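Long-range contacts in angiotensin-converting enzyme (Anopheles gambiae, PDB 6S1Y), which is a zinc metallopeptidase of the angiotensin-converting enzyme family and probably trims dipeptides from the C-terminal ends of small peptides: residues K271-T276 with I418-R423; D277-Q282 with T345-R350; Q282-I287 with V404-D409. All coordinates share one frame; numbering follows the deposited sequence.

One continuous run, 271-287, supplies the first segment of all three contacts: a loop, the short helix 276-281, and the turn into helix 286-299. Its partners come later in the chain, in the order 345-350, 404-409 and 418-423, so contact 1 closes the outermost loop, while contacts 2 and 3 lie within it and alternate along the sequence. The centres of contacts 2 and 3 are about 7 Å apart, and that of contact 1 is about 15 Å from contact 2 and 16 Å from contact 3. Leu273 meets Leu407, and Met349 N bonds Thr276 OG1. The run thus ties helix 414-429 and the loop after helix 398-403 to the start of zinc-binding helix 349-368.

Contact 1. Residues K271-T276 with I418-R423; sequences KLLDVT and INQFYR
Asn419, on the face of helix 414-429 turned to the loop, gives its amide to Lys271: ND2 donates to Lys271 O over 3.2 Å. The acceptor lies close to the amide plane, whereas the donor stands well above the plane of the carbonyl. The same ND2 touches Leu272 CD2, and it also donates to Phe267 O, while OD1 bonds Thr265, so both polar atoms of this buried amide are used to hold the irregular chain before helix 276-281. One residue on, Gln420 meets Leu273 through its aliphatic root. Leu273 CD1 comes to 3.4 Å from Gln420 CB and also reaches the CG, with the leucine slanting across the start of the glutamine chain. Pro398 touches both side chains and extends this packing. A turn later, Arg423 leaves the helix with CG anti to its backbone N (chi1 174°) and bends at chi3, which carries the guanidinium along the loop. Leu273 O and Asp274 N lie over one of its faces; NH2 touches Asp274 CB at 3.6 Å. Two waters sit in plane at the guanidinium edge. Water 1 accepts from Arg423 NE at 2.9 Å and from Leu273 N at 3.1 Å; water 2 accepts from Arg423 NH1 at 3.0 Å and donates weakly to Asp274 OD2. That carboxylate oxygen lies well out of the guanidinium plane, so the pair attracts by charge alone. The salt bridge of NH2 is made with Asp262. Asp274 OD1 accepts from Thr276 N, an Asx turn, and also from Thr276 OG1, at the start of helix 276-281. With Asp262 and Asp274 both near, the arginine is probably stably charged, and the helix grips the loop through an amide, a salt bridge to Asp262 and water relays.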
loop_
_atom_site.group_PDB
_atom_site.type_symbol
_atom_site.label_atom_id
_atom_site.label_comp_id
_atom_site.label_asym_id
_atom_site.label_seq_id
_atom_site.Cartn_x
_atom_site.Cartn_y
_atom_site.Cartn_z
ATOM N N LYS A 271 9.250 13.015 25.781
ATOM C CA LYS A 271 9.741 11.869 25.041
ATOM C C LYS A 271 9.064 11.768 23.682
ATOM O O LYS A 271 7.840 11.867 23.563
ATOM C CB LYS A 271 9.512 10.580 25.834
ATOM C CG LYS A 271 10.200 9.393 25.234
ATOM C CD LYS A 271 11.685 9.451 25.534
ATOM C CE LYS A 271 12.450 8.384 24.769
ATOM N NZ LYS A 271 13.890 8.475 25.043
ATOM N N LEU A 272 9.885 11.569 22.660
ATOM C CA LEU A 272 9.461 11.328 21.291
ATOM C C LEU A 272 9.776 9.880 20.905
ATOM O O LEU A 272 10.543 9.184 21.573
ATOM C CB LEU A 272 10.157 12.312 20.348
ATOM C CG LEU A 272 9.904 13.775 20.710
ATOM C CD1 LEU A 272 10.581 14.700 19.724
ATOM C CD2 LEU A 272 8.413 14.096 20.745
ATOM N N LEU A 273 9.164 9.425 19.822
ATOM C CA LEU A 273 9.141 8.007 19.494
ATOM C C LEU A 273 9.705 7.703 18.109
ATOM O O LEU A 273 9.204 6.803 17.432
ATOM C CB LEU A 273 7.713 7.473 19.601
ATOM C CG LEU A 273 7.118 7.556 21.002
ATOM C CD1 LEU A 273 5.611 7.436 20.883
ATOM C CD2 LEU A 273 7.686 6.481 21.903
ATOM N N ASP A 274 10.712 8.450 17.666
ATOM C CA ASP A 274 11.484 8.086 16.483
ATOM C C ASP A 274 12.762 7.373 16.945
ATOM O O ASP A 274 13.643 7.989 17.553
ATOM C CB ASP A 274 11.822 9.303 15.627
ATOM C CG ASP A 274 12.463 8.919 14.301
ATOM O OD1 ASP A 274 12.722 7.709 14.100
ATOM O OD2 ASP A 274 12.695 9.826 13.457
ATOM N N VAL A 275 12.859 6.087 16.635
ATOM C CA VAL A 275 13.937 5.234 17.088
ATOM C C VAL A 275 15.060 5.145 16.052
ATOM O O VAL A 275 15.917 4.264 16.146
ATOM C CB VAL A 275 13.441 3.844 17.476
ATOM C CG1 VAL A 275 12.315 3.945 18.444
ATOM C CG2 VAL A 275 13.006 3.060 16.229
ATOM N N THR A 276 15.055 6.026 15.055
ATOM C CA THR A 276 16.061 5.955 14.014
ATOM C C THR A 276 17.461 6.099 14.592
ATOM O O THR A 276 18.364 5.321 14.255
ATOM C CB THR A 276 15.830 7.026 12.951
ATOM O OG1 THR A 276 14.617 6.735 12.242
ATOM C CG2 THR A 276 17.003 7.056 11.969
ATOM N N ILE A 418 0.166 11.877 24.290
ATOM C CA ILE A 418 -0.298 12.682 23.159
ATOM C C ILE A 418 0.728 12.644 22.018
ATOM O O ILE A 418 0.372 12.410 20.860
ATOM C CB ILE A 418 -0.596 14.125 23.618
ATOM C CG1 ILE A 418 -1.690 14.150 24.708
ATOM C CG2 ILE A 418 -1.033 14.986 22.459
ATOM C CD1 ILE A 418 -3.024 13.581 24.276
ATOM N N ASN A 419 2.018 12.851 22.327
ATOM C CA ASN A 419 3.042 12.732 21.292
ATOM C C ASN A 419 2.920 11.400 20.555
ATOM O O ASN A 419 3.105 11.333 19.330
ATOM C CB ASN A 419 4.459 12.831 21.861
ATOM C CG ASN A 419 4.871 14.246 22.200
ATOM O OD1 ASN A 419 4.277 15.214 21.718
ATOM N ND2 ASN A 419 5.903 14.381 23.032
ATOM N N GLN A 420 2.628 10.330 21.296
ATOM C CA GLN A 420 2.481 9.002 20.710
ATOM C C GLN A 420 1.246 8.921 19.824
ATOM O O GLN A 420 1.332 8.501 18.663
ATOM C CB GLN A 420 2.411 7.964 21.837
ATOM C CG GLN A 420 2.155 6.532 21.374
ATOM C CD GLN A 420 1.755 5.604 22.518
ATOM O OE1 GLN A 420 1.881 5.943 23.705
ATOM N NE2 GLN A 420 1.260 4.426 22.163
ATOM N N PHE A 421 0.084 9.316 20.353
ATOM C CA PHE A 421 -1.140 9.319 19.550
ATOM C C PHE A 421 -0.980 10.194 18.307
ATOM O O PHE A 421 -1.483 9.869 17.220
ATOM C CB PHE A 421 -2.327 9.838 20.380
ATOM C CG PHE A 421 -2.619 9.049 21.633
ATOM C CD1 PHE A 421 -2.239 7.716 21.766
ATOM C CD2 PHE A 421 -3.275 9.656 22.694
ATOM C CE1 PHE A 421 -2.507 6.998 22.960
ATOM C CE2 PHE A 421 -3.558 8.955 23.882
ATOM C CZ PHE A 421 -3.181 7.626 24.011
ATOM N N TYR A 422 -0.316 11.337 18.464
ATOM C CA TYR A 422 -0.114 12.252 17.349
ATOM C C TYR A 422 0.703 11.594 16.255
ATOM O O TYR A 422 0.291 11.562 15.090
ATOM C CB TYR A 422 0.577 13.513 17.847
ATOM C CG TYR A 422 0.840 14.523 16.786
ATOM C CD1 TYR A 422 -0.216 15.280 16.240
ATOM C CD2 TYR A 422 2.131 14.740 16.302
ATOM C CE1 TYR A 422 0.015 16.221 15.249
ATOM C CE2 TYR A 422 2.377 15.698 15.323
ATOM C CZ TYR A 422 1.310 16.428 14.796
ATOM O OH TYR A 422 1.522 17.364 13.823
ATOM N N ARG A 423 1.868 11.060 16.607
ATOM C CA ARG A 423 2.669 10.354 15.623
ATOM C C ARG A 423 1.831 9.316 14.889
ATOM O O ARG A 423 1.864 9.240 13.653
ATOM C CB ARG A 423 3.877 9.686 16.291
ATOM C CG ARG A 423 4.664 8.793 15.304
ATOM C CD ARG A 423 5.992 8.305 15.858
ATOM N NE ARG A 423 6.983 9.376 15.832
ATOM C CZ ARG A 423 7.701 9.701 14.759
ATOM N NH1 ARG A 423 7.564 9.025 13.628
ATOM N NH2 ARG A 423 8.569 10.703 14.829
HETATM O O HOH W 1 7.377 11.180 18.060
HETATM O O HOH W 2 9.886 9.905 11.949
#

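Contact 2. Residues D277-Q282 with T345-R350; sequences DEMIRQ and TRVNMR
Met279 lays its thioether against the peptide bond between Asn348 and Met349, and the contact has no hydrogen bond across it. Asn348 is the N-cap of helix 349-368, which carries the HExxH zinc-binding motif, so the methionine of helix 276-281 packs on the very start of that helix. Met279 CG lies anti to its carbonyl carbon (chi1 -71°), and the chain runs extended until it bends at chi3; SD arrives 3.5 Å from Asn348 C and 3.7 Å from Met349 N. Polar bonds surround this packing: Asn348 OD1 caps the helix by accepting from Glu351 N, and Met349 N donates to Thr276 OG1. Phe352, one turn into the zinc helix, and Leu406 also touch Met279.

Before the cap, Val347 centres an inverse gamma turn that turns its side chain to helix 276-281. Val347 CG1 does the touching, 4.2 Å from Met279 CB and 4.1 Å from Ile280 CG1, fitting over the neighbouring pair of residues. Ile280 CG1 also lies 4.0 Å from Val347 O. At the end of the Met279 side chain, the methyl CE lies 3.5 Å from Asn348 O.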
loop_
_atom_site.group_PDB
_atom_site.type_symbol
_atom_site.label_atom_id
_atom_site.label_comp_id
_atom_site.label_asym_id
_atom_site.label_seq_id
_atom_site.Cartn_x
_atom_site.Cartn_y
_atom_site.Cartn_z
ATOM N N ASP A 277 17.671 7.099 15.452
ATOM C CA ASP A 277 19.012 7.341 15.972
ATOM C C ASP A 277 19.520 6.163 16.803
ATOM O O ASP A 277 20.722 5.879 16.805
ATOM C CB ASP A 277 19.041 8.622 16.808
ATOM C CG ASP A 277 18.823 9.870 15.971
ATOM O OD1 ASP A 277 18.799 9.770 14.722
ATOM O OD2 ASP A 277 18.659 10.960 16.567
ATOM N N GLU A 278 18.634 5.470 17.523
ATOM C CA GLU A 278 19.062 4.292 18.271
ATOM C C GLU A 278 19.345 3.124 17.340
ATOM O O GLU A 278 20.251 2.326 17.603
ATOM C CB GLU A 278 18.003 3.894 19.289
ATOM C CG GLU A 278 18.015 4.752 20.519
ATOM C CD GLU A 278 19.285 4.551 21.330
ATOM O OE1 GLU A 278 19.763 3.394 21.395
ATOM O OE2 GLU A 278 19.809 5.541 21.884
ATOM N N MET A 279 18.566 2.991 16.256
ATOM C CA MET A 279 18.860 1.951 15.274
ATOM C C MET A 279 20.260 2.143 14.704
ATOM O O MET A 279 21.058 1.202 14.637
ATOM C CB MET A 279 17.836 1.962 14.135
ATOM C CG MET A 279 16.444 1.482 14.469
ATOM S SD MET A 279 15.343 1.850 13.044
ATOM C CE MET A 279 15.665 0.465 11.947
ATOM N N ILE A 280 20.564 3.364 14.274
ATOM C CA ILE A 280 21.885 3.662 13.736
ATOM C C ILE A 280 22.951 3.401 14.787
ATOM O O ILE A 280 23.958 2.731 14.529
ATOM C CB ILE A 280 21.930 5.117 13.235
ATOM C CG1 ILE A 280 21.097 5.242 11.961
ATOM C CG2 ILE A 280 23.357 5.579 13.018
ATOM C CD1 ILE A 280 20.781 6.675 11.581
ATOM N N ARG A 281 22.741 3.938 15.990
ATOM C CA ARG A 281 23.729 3.863 17.061
ATOM C C ARG A 281 23.989 2.426 17.493
ATOM O O ARG A 281 25.097 2.106 17.943
ATOM C CB ARG A 281 23.229 4.708 18.237
ATOM C CG ARG A 281 24.213 4.911 19.350
ATOM C CD ARG A 281 23.535 5.536 20.571
ATOM N NE ARG A 281 22.663 4.577 21.249
ATOM C CZ ARG A 281 23.095 3.581 22.021
ATOM N NH1 ARG A 281 24.394 3.399 22.222
ATOM N NH2 ARG A 281 22.224 2.756 22.592
ATOM N N GLN A 282 22.988 1.549 17.386
ATOM C CA GLN A 282 23.165 0.139 17.691
ATOM C C GLN A 282 23.666 -0.661 16.480
ATOM O O GLN A 282 23.593 -1.900 16.486
ATOM C CB GLN A 282 21.854 -0.441 18.237
ATOM C CG GLN A 282 21.627 -0.124 19.722
ATOM C CD GLN A 282 20.244 -0.488 20.237
ATOM O OE1 GLN A 282 19.738 -1.595 19.998
ATOM N NE2 GLN A 282 19.616 0.452 20.958
ATOM N N THR A 345 16.334 -1.115 1.064
ATOM C CA THR A 345 16.257 -0.813 2.484
ATOM C C THR A 345 17.289 0.202 2.950
ATOM O O THR A 345 18.469 0.139 2.596
ATOM C CB THR A 345 16.442 -2.110 3.282
ATOM O OG1 THR A 345 15.647 -3.149 2.695
ATOM C CG2 THR A 345 16.011 -1.919 4.737
ATOM N N ARG A 346 16.836 1.117 3.802
ATOM C CA ARG A 346 17.685 2.058 4.522
ATOM C C ARG A 346 17.423 1.905 6.014
ATOM O O ARG A 346 16.411 1.348 6.430
ATOM C CB ARG A 346 17.419 3.489 4.063
ATOM C CG ARG A 346 17.658 3.666 2.558
ATOM C CD ARG A 346 19.133 3.831 2.272
ATOM N NE ARG A 346 19.563 5.176 2.640
ATOM C CZ ARG A 346 20.812 5.626 2.551
ATOM N NH1 ARG A 346 21.775 4.831 2.115
ATOM N NH2 ARG A 346 21.092 6.870 2.920
ATOM N N VAL A 347 18.366 2.368 6.828
ATOM C CA VAL A 347 18.328 2.117 8.268
ATOM C C VAL A 347 17.627 3.318 8.900
ATOM O O VAL A 347 18.262 4.317 9.268
ATOM C CB VAL A 347 19.724 1.888 8.853
ATOM C CG1 VAL A 347 19.640 1.731 10.364
ATOM C CG2 VAL A 347 20.379 0.636 8.257
ATOM N N ASN A 348 16.300 3.221 9.018
ATOM C CA ASN A 348 15.510 4.185 9.774
ATOM C C ASN A 348 14.192 3.524 10.154
ATOM O O ASN A 348 13.864 2.426 9.692
ATOM C CB ASN A 348 15.281 5.489 8.989
ATOM C CG ASN A 348 14.557 5.259 7.674
ATOM O OD1 ASN A 348 13.404 4.828 7.654
ATOM N ND2 ASN A 348 15.230 5.541 6.575
ATOM N N MET A 349 13.427 4.221 10.998
ATOM C CA MET A 349 12.206 3.633 11.546
ATOM C C MET A 349 11.142 3.435 10.473
ATOM O O MET A 349 10.492 2.386 10.421
ATOM C CB MET A 349 11.659 4.519 12.671
ATOM C CG MET A 349 10.443 3.933 13.365
ATOM S SD MET A 349 9.905 4.864 14.832
ATOM C CE MET A 349 9.227 6.334 14.079
ATOM N N ARG A 350 10.936 4.441 9.617
ATOM C CA ARG A 350 9.997 4.304 8.503
ATOM C C ARG A 350 10.245 3.000 7.743
ATOM O O ARG A 350 9.338 2.180 7.571
ATOM C CB ARG A 350 10.141 5.525 7.589
ATOM C CG ARG A 350 9.117 5.661 6.470
ATOM C CD ARG A 350 9.331 6.982 5.729
ATOM N NE ARG A 350 10.606 7.013 5.002
ATOM C CZ ARG A 350 11.728 7.586 5.435
ATOM N NH1 ARG A 350 12.820 7.540 4.673
ATOM N NH2 ARG A 350 11.778 8.210 6.626
#

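Contact 3. Residues Q282-I287 with V404-D409; sequences QGYTPI and VGLLKD
Gln282 makes the direct hydrogen bond of this contact, from NE2 to Gly405 O at 3.1 Å with a nearly straight N-H (166°). The acceptor lies in the plane of the amide, but the donor sits above the carbonyl plane of Gly405. With CG anti to the carbonyl carbon (chi1 -80°) and the chain extended beyond it, the amide is carried across to the loop. NE2 also donates to Glu278 OE1, so both its hydrogens can be used. The side chain of Lys408 runs in from the opposite direction, and its NZ adds a weak bond of 3.3 Å to Gly405 O, beside Gln282 NE2, giving this oxygen two donors.

Water provides a second link. Water 3 lies in the plane of the Tyr284 ring, 3.0 Å from its OH, and donates to Val404 O at 2.6 Å. Its 2.4 Å distance to Gln282 OE1 is too short to be taken at face value, so that arm of the bridge is doubtful.

Between the two segments, apolar packing joins Tyr284 to Leu406, whose side chains come from opposite directions. Leu406 CD2 sits 3.8 Å from Tyr284 CE1 and 3.7 Å from Tyr284 OH, meeting the ring obliquely, near its hydroxyl end.

Both backbones turn through Schellman motifs with a glycine at positive phi: Gly283 ends helix 276-281, and Gly405 ends helix 398-403. The contact therefore joins two helix ends. Met289 and Met292 of helix 286-299 pack on Tyr284, Met292 reaches Val404 as well, and Met279 of helix 276-281 touches both Tyr284 and Leu406.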
loop_
_atom_site.group_PDB
_atom_site.type_symbol
_atom_site.label_atom_id
_atom_site.label_comp_id
_atom_site.label_asym_id
_atom_site.label_seq_id
_atom_site.Cartn_x
_atom_site.Cartn_y
_atom_site.Cartn_z
ATOM N N GLN A 282 22.988 1.549 17.386
ATOM C CA GLN A 282 23.165 0.139 17.691
ATOM C C GLN A 282 23.666 -0.661 16.480
ATOM O O GLN A 282 23.593 -1.900 16.486
ATOM C CB GLN A 282 21.854 -0.441 18.237
ATOM C CG GLN A 282 21.627 -0.124 19.722
ATOM C CD GLN A 282 20.244 -0.488 20.237
ATOM O OE1 GLN A 282 19.738 -1.595 19.998
ATOM N NE2 GLN A 282 19.616 0.452 20.958
ATOM N N GLY A 283 24.183 0.015 15.456
ATOM C CA GLY A 283 24.719 -0.678 14.290
ATOM C C GLY A 283 23.731 -1.558 13.551
ATOM O O GLY A 283 24.103 -2.622 13.044
ATOM N N TYR A 284 22.478 -1.132 13.464
ATOM C CA TYR A 284 21.504 -1.863 12.674
ATOM C C TYR A 284 21.878 -1.857 11.199
ATOM O O TYR A 284 22.399 -0.877 10.665
ATOM C CB TYR A 284 20.116 -1.248 12.821
ATOM C CG TYR A 284 19.279 -1.815 13.922
ATOM C CD1 TYR A 284 19.594 -1.579 15.247
ATOM C CD2 TYR A 284 18.146 -2.544 13.641
ATOM C CE1 TYR A 284 18.817 -2.078 16.258
ATOM C CE2 TYR A 284 17.353 -3.043 14.649
ATOM C CZ TYR A 284 17.698 -2.810 15.955
ATOM O OH TYR A 284 16.908 -3.315 16.960
ATOM N N THR A 285 21.556 -2.951 10.538
ATOM C CA THR A 285 21.732 -3.123 9.103
ATOM C C THR A 285 20.405 -3.565 8.531
ATOM O O THR A 285 19.495 -3.966 9.262
ATOM C CB THR A 285 22.791 -4.201 8.799
ATOM O OG1 THR A 285 22.321 -5.441 9.347
ATOM C CG2 THR A 285 24.154 -3.836 9.384
ATOM N N PRO A 286 20.263 -3.533 7.212
ATOM C CA PRO A 286 19.053 -4.101 6.602
ATOM C C PRO A 286 18.790 -5.542 7.002
ATOM O O PRO A 286 17.644 -5.897 7.321
ATOM C CB PRO A 286 19.342 -3.954 5.106
ATOM C CG PRO A 286 20.184 -2.697 5.043
ATOM C CD PRO A 286 21.063 -2.744 6.258
ATOM N N ILE A 287 19.819 -6.393 7.010
ATOM C CA ILE A 287 19.595 -7.802 7.324
ATOM C C ILE A 287 19.130 -7.955 8.765
ATOM O O ILE A 287 18.204 -8.723 9.051
ATOM C CB ILE A 287 20.867 -8.630 7.040
ATOM C CG1 ILE A 287 20.797 -9.211 5.627
ATOM C CG2 ILE A 287 21.031 -9.740 8.042
ATOM C CD1 ILE A 287 22.149 -9.682 5.103
ATOM N N VAL A 404 12.677 -4.488 22.897
ATOM C CA VAL A 404 13.779 -4.733 21.967
ATOM C C VAL A 404 14.877 -3.710 22.110
ATOM O O VAL A 404 15.843 -3.720 21.324
ATOM C CB VAL A 404 13.271 -4.762 20.509
ATOM C CG1 VAL A 404 12.144 -5.764 20.362
ATOM C CG2 VAL A 404 12.798 -3.365 20.062
ATOM N N GLY A 405 14.777 -2.812 23.075
ATOM C CA GLY A 405 15.879 -1.935 23.372
ATOM C C GLY A 405 16.021 -0.734 22.475
ATOM O O GLY A 405 17.055 -0.059 22.541
ATOM N N LEU A 406 15.019 -0.432 21.641
ATOM C CA LEU A 406 15.141 0.695 20.732
ATOM C C LEU A 406 14.670 1.997 21.347
ATOM O O LEU A 406 14.900 3.060 20.767
ATOM C CB LEU A 406 14.360 0.448 19.454
ATOM C CG LEU A 406 15.055 -0.473 18.469
ATOM C CD1 LEU A 406 14.094 -0.925 17.404
ATOM C CD2 LEU A 406 16.265 0.198 17.844
ATOM N N LEU A 407 14.021 1.935 22.503
ATOM C CA LEU A 407 13.511 3.113 23.191
ATOM C C LEU A 407 14.018 3.068 24.622
ATOM O O LEU A 407 13.745 2.112 25.351
ATOM C CB LEU A 407 11.985 3.143 23.136
ATOM C CG LEU A 407 11.262 4.431 23.520
ATOM C CD1 LEU A 407 11.668 5.593 22.646
ATOM C CD2 LEU A 407 9.761 4.169 23.437
ATOM N N LYS A 408 14.795 4.074 25.009
ATOM C CA LYS A 408 15.284 4.156 26.377
ATOM C C LYS A 408 14.126 4.459 27.321
ATOM O O LYS A 408 13.096 5.018 26.929
ATOM C CB LYS A 408 16.362 5.233 26.495
ATOM C CG LYS A 408 17.530 5.054 25.515
ATOM C CD LYS A 408 18.281 3.753 25.778
ATOM C CE LYS A 408 18.564 2.990 24.482
ATOM N NZ LYS A 408 18.989 1.566 24.735
ATOM N N ASP A 409 14.296 4.083 28.583
ATOM C CA ASP A 409 13.210 4.270 29.529
ATOM C C ASP A 409 12.992 5.761 29.782
ATOM O O ASP A 409 13.874 6.596 29.572
ATOM C CB ASP A 409 13.488 3.539 30.840
ATOM C CG ASP A 409 12.211 3.023 31.492
ATOM O OD1 ASP A 409 11.116 3.512 31.132
ATOM O OD2 ASP A 409 12.294 2.123 32.357
HETATM O O HOH W 3 17.633 -2.758 19.782
#